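Long-range contact in human phosphate binding protein (Homo sapiens, PDB 2V3Q), which binds phosphate, belongs to the PstS family of periplasmic-type binding proteins and associates with human PON1: residues Ala94-Lys99 against Thr209-Asp214. Residues are numbered along the deposited sequence; the frame is centred on the assembly and turned at random.
Sequences AIPFRK and TYISPD. With EDO (1,2-ethanediol), chain Q.
A94 and I211 pair as an antiparallel, hydrogen-bonded bridge: A94 N gives to I211 O and I211 N gives back to A94 O, both at 2.9 Å. Two residues on, T209 N reaches P96 O at 3.1 Å. P96 has no N-H to offer in return, and T209 O, buried here, has no polar partner in the model; I95 CA comes to it at 3.3 Å as a CA-H...O contact, with I95 CG2 close by.

The side chains sort onto two faces. On one, the CG-CD corner of the P96 ring presses against two methyls, CD 3.6 Å from I211 CG2 and CG 3.7 Å from T209 CG2, the ring at about a right angle to the I211 side chain. With I211 CG1 swung anti to the backbone N (chi1 -156°), CG2 is the branch left to meet the proline. Replacing P96 by an alanine removes CG and CD, which would probably open a gap beside both methyls and let the backbone turn more freely. Further along that face A94 CB meets P213 CB at 4.2 Å. On the other, I95 CD1 touches Y210 CB at 4.0 Å, while the tyrosine ring heads off to stack on F150 and hydrogen-bond with T147 through its OH.

This single isolated bridge, within the PBP superfamily domain, ties the loop following strand 83-92 to the lead-in of helix 213-216, whose N-cap is S212; helix 190-199 packs on the P96, T209 and I211 side.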
loop_
_atom_site.group_PDB
_atom_site.type_symbol
_atom_site.label_atom_id
_atom_site.label_comp_id
_atom_site.label_asym_id
_atom_site.label_seq_id
_atom_site.Cartn_x
_atom_site.Cartn_y
_atom_site.Cartn_z
ATOM N N ALA A 94 1.964 -2.454 9.369
ATOM C CA ALA A 94 1.900 -2.940 10.768
ATOM C C ALA A 94 2.561 -4.292 10.941
ATOM O O ALA A 94 2.603 -5.074 9.964
ATOM C CB ALA A 94 0.438 -2.973 11.261
ATOM N N ILE A 95 3.022 -4.576 12.166
ATOM C CA ILE A 95 3.711 -5.860 12.451
ATOM C C ILE A 95 3.022 -6.587 13.620
ATOM O O ILE A 95 3.470 -6.502 14.796
ATOM C CB ILE A 95 5.238 -5.620 12.831
ATOM C CG1 ILE A 95 5.993 -4.724 11.795
ATOM C CG2 ILE A 95 5.970 -7.053 13.067
ATOM C CD1 ILE A 95 6.007 -5.295 10.391
ATOM N N PRO A 96 1.866 -7.232 13.353
ATOM C CA PRO A 96 1.172 -7.902 14.442
ATOM C C PRO A 96 1.773 -9.273 14.656
ATOM O O PRO A 96 2.483 -9.811 13.758
ATOM C CB PRO A 96 -0.270 -8.026 13.910
ATOM C CG PRO A 96 -0.071 -8.269 12.405
ATOM C CD PRO A 96 1.079 -7.239 12.083
ATOM N N PHE A 97 1.520 -9.857 15.810
ATOM C CA PHE A 97 2.107 -11.147 16.128
ATOM C C PHE A 97 1.226 -11.860 17.139
ATOM O O PHE A 97 0.381 -11.205 17.818
ATOM C CB PHE A 97 3.555 -10.938 16.715
ATOM C CG PHE A 97 3.549 -10.081 17.959
ATOM C CD1 PHE A 97 3.370 -10.679 19.183
ATOM C CD2 PHE A 97 3.663 -8.664 17.872
ATOM C CE1 PHE A 97 3.295 -9.919 20.371
ATOM C CE2 PHE A 97 3.652 -7.866 19.014
ATOM C CZ PHE A 97 3.441 -8.471 20.283
ATOM N N ARG A 98 1.392 -13.200 17.241
ATOM C CA ARG A 98 0.602 -13.970 18.229
ATOM C C ARG A 98 1.601 -14.609 19.191
ATOM O O ARG A 98 2.218 -15.644 18.883
ATOM C CB ARG A 98 -0.175 -15.057 17.520
ATOM C CG ARG A 98 -1.050 -15.879 18.511
ATOM C CD ARG A 98 -1.973 -16.849 17.725
ATOM N NE ARG A 98 -2.512 -17.812 18.729
ATOM C CZ ARG A 98 -2.123 -19.095 18.828
ATOM N NH1 ARG A 98 -1.255 -19.637 17.993
ATOM N NH2 ARG A 98 -2.631 -19.874 19.762
ATOM N N LYS A 99 1.858 -13.916 20.292
ATOM C CA LYS A 99 2.861 -14.399 21.302
ATOM C C LYS A 99 2.504 -13.742 22.644
ATOM O O LYS A 99 2.713 -12.528 22.815
ATOM C CB LYS A 99 4.317 -14.027 20.905
ATOM C CG LYS A 99 5.376 -14.625 21.813
ATOM C CD LYS A 99 5.397 -16.175 21.806
ATOM C CE LYS A 99 6.528 -16.649 22.736
ATOM N NZ LYS A 99 6.537 -18.178 22.925
ATOM N N THR A 209 3.896 -11.189 11.364
ATOM C CA THR A 209 3.767 -10.870 9.925
ATOM C C THR A 209 3.883 -9.368 9.686
ATOM O O THR A 209 4.166 -8.569 10.629
ATOM C CB THR A 209 2.484 -11.454 9.321
ATOM O OG1 THR A 209 2.528 -11.374 7.885
ATOM C CG2 THR A 209 1.218 -10.639 9.865
ATOM N N TYR A 210 3.651 -8.962 8.425
ATOM C CA TYR A 210 3.609 -7.534 8.018
ATOM C C TYR A 210 2.293 -7.400 7.280
ATOM O O TYR A 210 1.909 -8.310 6.520
ATOM C CB TYR A 210 4.834 -7.196 7.099
ATOM C CG TYR A 210 4.905 -8.015 5.824
ATOM C CD1 TYR A 210 4.323 -7.527 4.613
ATOM C CD2 TYR A 210 5.516 -9.300 5.816
ATOM C CE1 TYR A 210 4.385 -8.277 3.440
ATOM C CE2 TYR A 210 5.580 -10.044 4.604
ATOM C CZ TYR A 210 4.944 -9.542 3.475
ATOM O OH TYR A 210 4.943 -10.319 2.370
ATOM N N ILE A 211 1.555 -6.317 7.508
ATOM C CA ILE A 211 0.188 -6.236 6.971
ATOM C C ILE A 211 -0.359 -4.812 7.008
ATOM O O ILE A 211 0.076 -3.951 7.836
ATOM C CB ILE A 211 -0.768 -7.131 7.835
ATOM C CG1 ILE A 211 -2.000 -7.534 6.991
ATOM C CG2 ILE A 211 -1.050 -6.516 9.225
ATOM C CD1 ILE A 211 -2.755 -8.729 7.570
ATOM N N SER A 212 -1.330 -4.563 6.147
ATOM C CA SER A 212 -2.209 -3.381 6.312
ATOM C C SER A 212 -2.640 -3.080 7.753
ATOM O O SER A 212 -3.104 -3.958 8.474
ATOM C CB SER A 212 -3.480 -3.596 5.443
ATOM O OG SER A 212 -4.377 -2.502 5.634
ATOM N N PRO A 213 -2.494 -1.819 8.202
ATOM C CA PRO A 213 -2.916 -1.548 9.567
ATOM C C PRO A 213 -4.427 -1.681 9.730
ATOM O O PRO A 213 -4.966 -1.901 10.857
ATOM C CB PRO A 213 -2.346 -0.110 9.853
ATOM C CG PRO A 213 -2.392 0.576 8.406
ATOM C CD PRO A 213 -2.045 -0.606 7.425
ATOM N N ASP A 214 -5.175 -1.577 8.640
ATOM C CA ASP A 214 -6.635 -1.827 8.713
ATOM C C ASP A 214 -7.024 -3.287 8.984
ATOM O O ASP A 214 -8.225 -3.574 9.233
ATOM C CB ASP A 214 -7.290 -1.374 7.408
ATOM C CG ASP A 214 -8.752 -0.886 7.576
ATOM O OD1 ASP A 214 -9.361 -0.672 6.513
ATOM O OD2 ASP A 214 -9.239 -0.766 8.713
HETATM C C1 EDO Q . 6.706 -17.259 27.120
HETATM O O1 EDO Q . 7.442 -16.413 26.289
HETATM C C2 EDO Q . 7.465 -18.534 26.961
HETATM O O2 EDO Q . 6.905 -19.020 25.729
#